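PDB 3ID9: MutT/NUDIX family protein from Bacillus thuringiensis str. Al Hakam, which probably hydrolyses nucleoside diphosphates linked to another moiety, as Nudix hydrolases do. Local coordinates for residues Met22-Glu34 with Pro93-Ile105. Numbering follows the deposited sequence.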
HETATM    1  N   MSE B  22      -6.910  -7.376  13.372  1.00 53.42           N
HETATM    2  CA  MSE B  22      -6.532  -6.214  12.508  1.00 53.70           C
HETATM    3  C   MSE B  22      -7.631  -5.193  12.234  1.00 51.18           C
HETATM    4  O   MSE B  22      -8.786  -5.541  11.987  1.00 52.16           O
HETATM    5  CB  MSE B  22      -6.012  -6.698  11.156  1.00 57.76           C
HETATM    6  CG  MSE B  22      -4.528  -6.940  11.105  1.00 64.63           C
HETATM    7 SE   MSE B  22      -3.765  -6.078   9.552  1.00 75.63          SE
HETATM    8  CE  MSE B  22      -2.718  -4.715  10.449  1.00 68.63           C
ATOM      9  N   GLN B  23      -7.245  -3.923  12.274  1.00 48.35           N
ATOM     10  CA  GLN B  23      -8.153  -2.822  11.987  1.00 44.82           C
ATOM     11  C   GLN B  23      -7.518  -2.036  10.852  1.00 41.13           C
ATOM     12  O   GLN B  23      -6.371  -1.604  10.957  1.00 39.24           O
ATOM     13  CB  GLN B  23      -8.326  -1.913  13.201  1.00 47.62           C
ATOM     14  CG  GLN B  23      -9.103  -0.641  12.882  1.00 53.06           C
ATOM     15  CD  GLN B  23      -9.253   0.288  14.082  1.00 57.00           C
ATOM     16  OE1 GLN B  23      -8.264   0.746  14.666  1.00 55.70           O
ATOM     17  NE2 GLN B  23     -10.500   0.573  14.450  1.00 58.34           N
ATOM     18  N   VAL B  24      -8.255  -1.868   9.762  1.00 37.82           N
ATOM     19  CA  VAL B  24      -7.735  -1.137   8.616  1.00 35.80           C
ATOM     20  C   VAL B  24      -8.450   0.192   8.399  1.00 35.84           C
ATOM     21  O   VAL B  24      -9.680   0.265   8.408  1.00 35.65           O
ATOM     22  CB  VAL B  24      -7.851  -1.969   7.333  1.00 35.69           C
ATOM     23  CG1 VAL B  24      -7.119  -1.275   6.200  1.00 35.20           C
ATOM     24  CG2 VAL B  24      -7.287  -3.360   7.566  1.00 34.64           C
ATOM     25  N   ARG B  25      -7.666   1.246   8.204  1.00 36.09           N
ATOM     26  CA  ARG B  25      -8.208   2.578   7.978  1.00 35.26           C
ATOM     27  C   ARG B  25      -7.715   3.199   6.690  1.00 33.63           C
ATOM     28  O   ARG B  25      -6.527   3.130   6.366  1.00 33.41           O
ATOM     29  CB  ARG B  25      -7.861   3.497   9.150  1.00 37.24           C
ATOM     30  CG  ARG B  25      -8.704   3.205  10.364  1.00 42.34           C
ATOM     31  CD  ARG B  25      -8.332   4.014  11.589  1.00 45.10           C
ATOM     32  NE  ARG B  25      -9.323   3.743  12.621  1.00 51.22           N
ATOM     33  CZ  ARG B  25     -10.573   4.200  12.582  1.00 52.89           C
ATOM     34  NH1 ARG B  25     -10.972   4.965  11.570  1.00 51.61           N
ATOM     35  NH2 ARG B  25     -11.434   3.857  13.533  1.00 53.45           N
ATOM     36  N   VAL B  26      -8.648   3.795   5.956  1.00 31.94           N
ATOM     37  CA  VAL B  26      -8.338   4.463   4.701  1.00 30.59           C
ATOM     38  C   VAL B  26      -8.529   5.961   4.876  1.00 29.69           C
ATOM     39  O   VAL B  26      -9.368   6.400   5.657  1.00 29.53           O
ATOM     40  CB  VAL B  26      -9.255   3.983   3.554  1.00 30.02           C
ATOM     41  CG1 VAL B  26      -8.915   2.558   3.188  1.00 30.38           C
ATOM     42  CG2 VAL B  26     -10.718   4.083   3.974  1.00 30.36           C
ATOM     43  N   THR B  27      -7.736   6.738   4.152  1.00 28.77           N
ATOM     44  CA  THR B  27      -7.821   8.192   4.211  1.00 26.88           C
ATOM     45  C   THR B  27      -7.774   8.691   2.785  1.00 27.31           C
ATOM     46  O   THR B  27      -7.001   8.179   1.971  1.00 25.01           O
ATOM     47  CB  THR B  27      -6.643   8.799   5.006  1.00 27.26           C
ATOM     48  OG1 THR B  27      -6.839   8.545   6.400  1.00 25.66           O
ATOM     49  CG2 THR B  27      -6.540  10.299   4.770  1.00 27.63           C
ATOM     50  N   GLY B  28      -8.610   9.680   2.484  1.00 26.66           N
ATOM     51  CA  GLY B  28      -8.647  10.209   1.140  1.00 26.63           C
ATOM     52  C   GLY B  28      -8.006  11.574   0.998  1.00 28.42           C
ATOM     53  O   GLY B  28      -8.149  12.442   1.859  1.00 29.27           O
ATOM     54  N   ILE B  29      -7.284  11.757  -0.099  1.00 28.02           N
ATOM     55  CA  ILE B  29      -6.643  13.019  -0.386  1.00 28.15           C
ATOM     56  C   ILE B  29      -7.034  13.411  -1.805  1.00 29.85           C
ATOM     57  O   ILE B  29      -6.466  12.922  -2.791  1.00 28.21           O
ATOM     58  CB  ILE B  29      -5.115  12.919  -0.225  1.00 26.94           C
ATOM     59  CG1 ILE B  29      -4.795  12.785   1.268  1.00 29.08           C
ATOM     60  CG2 ILE B  29      -4.437  14.141  -0.814  1.00 24.59           C
ATOM     61  CD1 ILE B  29      -3.342  12.879   1.621  1.00 31.27           C
ATOM     62  N   LEU B  30      -8.041  14.280  -1.882  1.00 29.91           N
ATOM     63  CA  LEU B  30      -8.572  14.764  -3.145  1.00 29.92           C
ATOM     64  C   LEU B  30      -8.072  16.184  -3.338  1.00 29.64           C
ATOM     65  O   LEU B  30      -8.515  17.114  -2.657  1.00 31.72           O
ATOM     66  CB  LEU B  30     -10.106  14.719  -3.110  1.00 31.86           C
ATOM     67  CG  LEU B  30     -10.882  14.811  -4.431  1.00 34.62           C
ATOM     68  CD1 LEU B  30     -12.374  14.710  -4.134  1.00 31.82           C
ATOM     69  CD2 LEU B  30     -10.574  16.121  -5.149  1.00 35.07           C
ATOM     70  N   ILE B  31      -7.142  16.335  -4.272  1.00 29.49           N
ATOM     71  CA  ILE B  31      -6.533  17.618  -4.573  1.00 29.92           C
ATOM     72  C   ILE B  31      -7.035  18.184  -5.893  1.00 32.32           C
ATOM     73  O   ILE B  31      -7.114  17.477  -6.898  1.00 31.87           O
ATOM     74  CB  ILE B  31      -5.003  17.485  -4.666  1.00 29.24           C
ATOM     75  CG1 ILE B  31      -4.451  16.959  -3.343  1.00 30.36           C
ATOM     76  CG2 ILE B  31      -4.379  18.818  -5.026  1.00 28.03           C
ATOM     77  CD1 ILE B  31      -3.012  16.470  -3.439  1.00 28.77           C
ATOM     78  N   GLU B  32      -7.381  19.465  -5.870  1.00 32.70           N
ATOM     79  CA  GLU B  32      -7.849  20.181  -7.048  1.00 34.03           C
ATOM     80  C   GLU B  32      -7.380  21.621  -6.885  1.00 35.72           C
ATOM     81  O   GLU B  32      -7.578  22.235  -5.833  1.00 33.47           O
ATOM     82  CB  GLU B  32      -9.378  20.115  -7.168  1.00 34.02           C
ATOM     83  CG  GLU B  32      -9.902  18.787  -7.713  1.00 34.02           C
ATOM     84  CD  GLU B  32     -11.402  18.792  -7.968  1.00 35.83           C
ATOM     85  OE1 GLU B  32     -11.980  19.890  -8.087  1.00 37.88           O
ATOM     86  OE2 GLU B  32     -12.006  17.700  -8.067  1.00 35.90           O
ATOM     87  N   ASP B  33      -6.729  22.141  -7.921  1.00 37.66           N
ATOM     88  CA  ASP B  33      -6.202  23.499  -7.905  1.00 40.20           C
ATOM     89  C   ASP B  33      -5.323  23.733  -6.688  1.00 39.54           C
ATOM     90  O   ASP B  33      -5.455  24.746  -6.003  1.00 38.43           O
ATOM     91  CB  ASP B  33      -7.333  24.530  -7.910  1.00 44.73           C
ATOM     92  CG  ASP B  33      -8.376  24.245  -8.970  1.00 49.96           C
ATOM     93  OD1 ASP B  33      -7.991  23.997 -10.137  1.00 53.01           O
ATOM     94  OD2 ASP B  33      -9.584  24.278  -8.632  1.00 53.47           O
ATOM     95  N   GLU B  34      -4.431  22.785  -6.425  1.00 39.60           N
ATOM     96  CA  GLU B  34      -3.506  22.876  -5.301  1.00 39.20           C
ATOM     97  C   GLU B  34      -4.182  22.997  -3.938  1.00 36.12           C
ATOM     98  O   GLU B  34      -3.589  23.513  -2.990  1.00 35.55           O
ATOM     99  CB  GLU B  34      -2.558  24.058  -5.503  1.00 43.27           C
ATOM    100  CG  GLU B  34      -1.696  23.962  -6.752  1.00 50.38           C
ATOM    101  CD  GLU B  34      -0.930  25.253  -7.024  1.00 56.85           C
ATOM    102  OE1 GLU B  34      -1.580  26.301  -7.268  1.00 59.11           O
ATOM    103  OE2 GLU B  34       0.319  25.222  -6.991  1.00 59.22           O
ATOM    104  N   PRO B  93      -6.267  -3.078  18.383  1.00 32.86           N
ATOM    105  CA  PRO B  93      -5.662  -4.155  17.590  1.00 32.18           C
ATOM    106  C   PRO B  93      -4.627  -3.644  16.596  1.00 31.65           C
ATOM    107  O   PRO B  93      -4.477  -2.433  16.419  1.00 31.04           O
ATOM    108  CB  PRO B  93      -6.868  -4.771  16.895  1.00 31.68           C
ATOM    109  CG  PRO B  93      -7.703  -3.557  16.598  1.00 31.73           C
ATOM    110  CD  PRO B  93      -7.612  -2.741  17.873  1.00 31.04           C
ATOM    111  N   SER B  94      -3.911  -4.570  15.963  1.00 31.72           N
ATOM    112  CA  SER B  94      -2.896  -4.209  14.973  1.00 32.48           C
ATOM    113  C   SER B  94      -3.522  -3.229  13.998  1.00 30.97           C
ATOM    114  O   SER B  94      -4.672  -3.399  13.598  1.00 30.86           O
ATOM    115  CB  SER B  94      -2.408  -5.445  14.214  1.00 32.70           C
ATOM    116  OG  SER B  94      -1.496  -6.189  14.999  1.00 35.74           O
ATOM    117  N   LEU B  95      -2.760  -2.220  13.600  1.00 29.16           N
ATOM    118  CA  LEU B  95      -3.295  -1.206  12.712  1.00 28.91           C
ATOM    119  C   LEU B  95      -2.585  -0.996  11.387  1.00 28.87           C
ATOM    120  O   LEU B  95      -1.362  -0.886  11.318  1.00 27.18           O
ATOM    121  CB  LEU B  95      -3.351   0.127  13.460  1.00 30.42           C
ATOM    122  CG  LEU B  95      -3.557   1.403  12.639  1.00 33.29           C
ATOM    123  CD1 LEU B  95      -4.907   1.382  11.934  1.00 33.31           C
ATOM    124  CD2 LEU B  95      -3.461   2.592  13.577  1.00 35.46           C
ATOM    125  N   LEU B  96      -3.381  -0.934  10.330  1.00 28.79           N
ATOM    126  CA  LEU B  96      -2.858  -0.681   9.004  1.00 30.94           C
ATOM    127  C   LEU B  96      -3.619   0.555   8.506  1.00 32.28           C
ATOM    128  O   LEU B  96      -4.850   0.566   8.467  1.00 32.74           O
ATOM    129  CB  LEU B  96      -3.108  -1.888   8.103  1.00 30.91           C
ATOM    130  CG  LEU B  96      -2.455  -1.824   6.724  1.00 33.70           C
ATOM    131  CD1 LEU B  96      -0.948  -1.679   6.873  1.00 34.10           C
ATOM    132  CD2 LEU B  96      -2.795  -3.076   5.945  1.00 35.24           C
ATOM    133  N   HIS B  97      -2.886   1.607   8.162  1.00 32.87           N
ATOM    134  CA  HIS B  97      -3.502   2.845   7.691  1.00 33.50           C
ATOM    135  C   HIS B  97      -3.091   3.175   6.253  1.00 31.72           C
ATOM    136  O   HIS B  97      -1.928   3.477   5.988  1.00 31.05           O
ATOM    137  CB  HIS B  97      -3.107   4.001   8.620  1.00 35.76           C
ATOM    138  CG  HIS B  97      -3.818   5.287   8.324  1.00 43.90           C
ATOM    139  ND1 HIS B  97      -3.434   6.496   8.869  1.00 46.50           N
ATOM    140  CD2 HIS B  97      -4.899   5.552   7.547  1.00 44.53           C
ATOM    141  CE1 HIS B  97      -4.244   7.447   8.440  1.00 47.04           C
ATOM    142  NE2 HIS B  97      -5.143   6.899   7.637  1.00 46.34           N
ATOM    143  N   ILE B  98      -4.047   3.124   5.330  1.00 30.31           N
ATOM    144  CA  ILE B  98      -3.771   3.428   3.927  1.00 30.65           C
ATOM    145  C   ILE B  98      -4.318   4.796   3.487  1.00 29.69           C
ATOM    146  O   ILE B  98      -5.471   5.129   3.758  1.00 28.57           O
ATOM    147  CB  ILE B  98      -4.378   2.354   2.971  1.00 32.16           C
ATOM    148  CG1 ILE B  98      -3.716   0.990   3.183  1.00 31.85           C
ATOM    149  CG2 ILE B  98      -4.173   2.774   1.527  1.00 32.44           C
ATOM    150  CD1 ILE B  98      -4.300   0.187   4.309  1.00 35.36           C
ATOM    151  N   THR B  99      -3.482   5.573   2.800  1.00 27.67           N
ATOM    152  CA  THR B  99      -3.870   6.886   2.293  1.00 26.63           C
ATOM    153  C   THR B  99      -3.932   6.857   0.769  1.00 28.05           C
ATOM    154  O   THR B  99      -2.947   6.520   0.106  1.00 27.58           O
ATOM    155  CB  THR B  99      -2.870   7.987   2.721  1.00 26.64           C
ATOM    156  OG1 THR B  99      -3.034   8.272   4.114  1.00 24.86           O
ATOM    157  CG2 THR B  99      -3.108   9.267   1.929  1.00 27.40           C
ATOM    158  N   PHE B 100      -5.089   7.221   0.219  1.00 29.10           N
ATOM    159  CA  PHE B 100      -5.294   7.226  -1.232  1.00 30.75           C
ATOM    160  C   PHE B 100      -5.355   8.610  -1.870  1.00 31.07           C
ATOM    161  O   PHE B 100      -5.975   9.519  -1.324  1.00 33.37           O
ATOM    162  CB  PHE B 100      -6.614   6.537  -1.596  1.00 31.00           C
ATOM    163  CG  PHE B 100      -6.612   5.053  -1.427  1.00 32.78           C
ATOM    164  CD1 PHE B 100      -7.466   4.449  -0.511  1.00 32.84           C
ATOM    165  CD2 PHE B 100      -5.787   4.250  -2.214  1.00 33.19           C
ATOM    166  CE1 PHE B 100      -7.505   3.067  -0.385  1.00 35.71           C
ATOM    167  CE2 PHE B 100      -5.816   2.867  -2.097  1.00 31.78           C
ATOM    168  CZ  PHE B 100      -6.673   2.270  -1.182  1.00 34.31           C
ATOM    169  N   LEU B 101      -4.717   8.765  -3.026  1.00 31.16           N
ATOM    170  CA  LEU B 101      -4.813  10.011  -3.774  1.00 32.05           C
ATOM    171  C   LEU B 101      -6.085   9.765  -4.571  1.00 32.41           C
ATOM    172  O   LEU B 101      -6.153   8.820  -5.357  1.00 32.56           O
ATOM    173  CB  LEU B 101      -3.640  10.196  -4.735  1.00 33.19           C
ATOM    174  CG  LEU B 101      -2.371  10.753  -4.095  1.00 36.13           C
ATOM    175  CD1 LEU B 101      -1.272  10.882  -5.146  1.00 36.71           C
ATOM    176  CD2 LEU B 101      -2.682  12.103  -3.473  1.00 34.41           C
ATOM    177  N   LEU B 102      -7.098  10.595  -4.347  1.00 32.39           N
ATOM    178  CA  LEU B 102      -8.375  10.439  -5.024  1.00 31.99           C
ATOM    179  C   LEU B 102      -8.587  11.422  -6.165  1.00 33.37           C
ATOM    180  O   LEU B 102      -7.926  12.457  -6.247  1.00 33.24           O
ATOM    181  CB  LEU B 102      -9.511  10.595  -4.014  1.00 28.81           C
ATOM    182  CG  LEU B 102      -9.533   9.569  -2.886  1.00 28.51           C
ATOM    183  CD1 LEU B 102     -10.577   9.955  -1.838  1.00 25.87           C
ATOM    184  CD2 LEU B 102      -9.834   8.196  -3.473  1.00 25.11           C
ATOM    185  N   GLU B 103      -9.516  11.073  -7.046  1.00 35.85           N
ATOM    186  CA  GLU B 103      -9.883  11.911  -8.179  1.00 38.86           C
ATOM    187  C   GLU B 103     -11.409  11.896  -8.309  1.00 39.22           C
ATOM    188  O   GLU B 103     -12.046  10.852  -8.152  1.00 37.55           O
ATOM    189  CB  GLU B 103      -9.238  11.375  -9.451  1.00 43.67           C
ATOM    190  CG  GLU B 103      -9.549  12.165 -10.697  1.00 50.82           C
ATOM    191  CD  GLU B 103      -8.663  11.757 -11.859  1.00 56.61           C
ATOM    192  OE1 GLU B 103      -7.443  12.045 -11.803  1.00 57.85           O
ATOM    193  OE2 GLU B 103      -9.184  11.145 -12.820  1.00 59.59           O
ATOM    194  N   ARG B 104     -11.996  13.060  -8.578  1.00 41.35           N
ATOM    195  CA  ARG B 104     -13.447  13.166  -8.728  1.00 43.84           C
ATOM    196  C   ARG B 104     -13.918  12.581 -10.057  1.00 46.55           C
ATOM    197  O   ARG B 104     -13.227  12.686 -11.070  1.00 46.67           O
ATOM    198  CB  ARG B 104     -13.889  14.632  -8.659  1.00 41.12           C
ATOM    199  CG  ARG B 104     -14.752  14.970  -7.456  1.00 39.81           C
ATOM    200  CD  ARG B 104     -15.655  16.162  -7.731  1.00 33.83           C
ATOM    201  NE  ARG B 104     -14.904  17.315  -8.206  1.00 32.14           N
ATOM    202  CZ  ARG B 104     -15.457  18.413  -8.714  1.00 31.74           C
ATOM    203  NH1 ARG B 104     -16.779  18.508  -8.814  1.00 29.80           N
ATOM    204  NH2 ARG B 104     -14.685  19.413  -9.130  1.00 28.86           N
ATOM    205  N   ILE B 105     -15.095  11.963 -10.046  1.00 49.87           N
ATOM    206  CA  ILE B 105     -15.670  11.396 -11.263  1.00 54.80           C
ATOM    207  C   ILE B 105     -17.152  11.758 -11.328  1.00 59.01           C
ATOM    208  O   ILE B 105     -17.562  12.806 -10.824  1.00 59.29           O
ATOM    209  CB  ILE B 105     -15.521   9.858 -11.310  1.00 53.03           C
ATOM    210  CG1 ILE B 105     -16.199   9.224 -10.095  1.00 52.27           C
ATOM    211  CG2 ILE B 105     -14.051   9.480 -11.365  1.00 53.38           C
ATOM    212  CD1 ILE B 105     -16.199   7.709 -10.115  1.00 49.86           C
TER
HETATM  213  O   HOH W   1      -6.019  -0.028  16.608  1.00 47.20           O
HETATM  214  O   HOH W   2      -8.121  15.329  -7.689  1.00 33.32           O
HETATM  215  O   HOH W   3     -10.698  15.469  -8.787  1.00 29.14           O
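Leu-102 fills the hollow that Gly-28, lacking a side chain, leaves in the neighbouring strand: its CD1 lies 3.6 Å from Gly-28 CA, while Met-65 and Met-69 of helix 61-72 pack on the same leucine. Further along this face, Val-24 CG1 meets Ile-98 CD1 at 3.7 Å, and Val-26 CG1 comes obliquely to Phe-100 CE1 at 3.9 Å. One face of the Phe-100 ring is covered near its rim by Ile-98 CG2. Strands 23-32 and 95-104 run parallel at the heart of the mixed sheet of the Nudix fold, an alpha/beta/alpha sandwich, joined by backbone hydrogen bonds from Gln-23 N–Ser-94 O to Leu-102 N–Ile-29 O. On the other face, His-97 stands with CG anti to its N (chi1 -173°), which carries the ring across toward strand 23-32; NE2 and Thr-27 OG1 share a 2.7 Å hydrogen bond in the ring plane. Beyond it, Ile-29 CD1 rests against Thr-99 CG2, 3.6 Å away, and its CG2 against Leu-101 CD2; Phe-141 and Ile-145 of helix 139-147 pack on Ile-29. Where the strands diverge, Arg-104 and Glu-32 form a side-on salt bridge, NE to OE2 and NH2 to OE1, both at 2.9 Å and both on syn lone pairs.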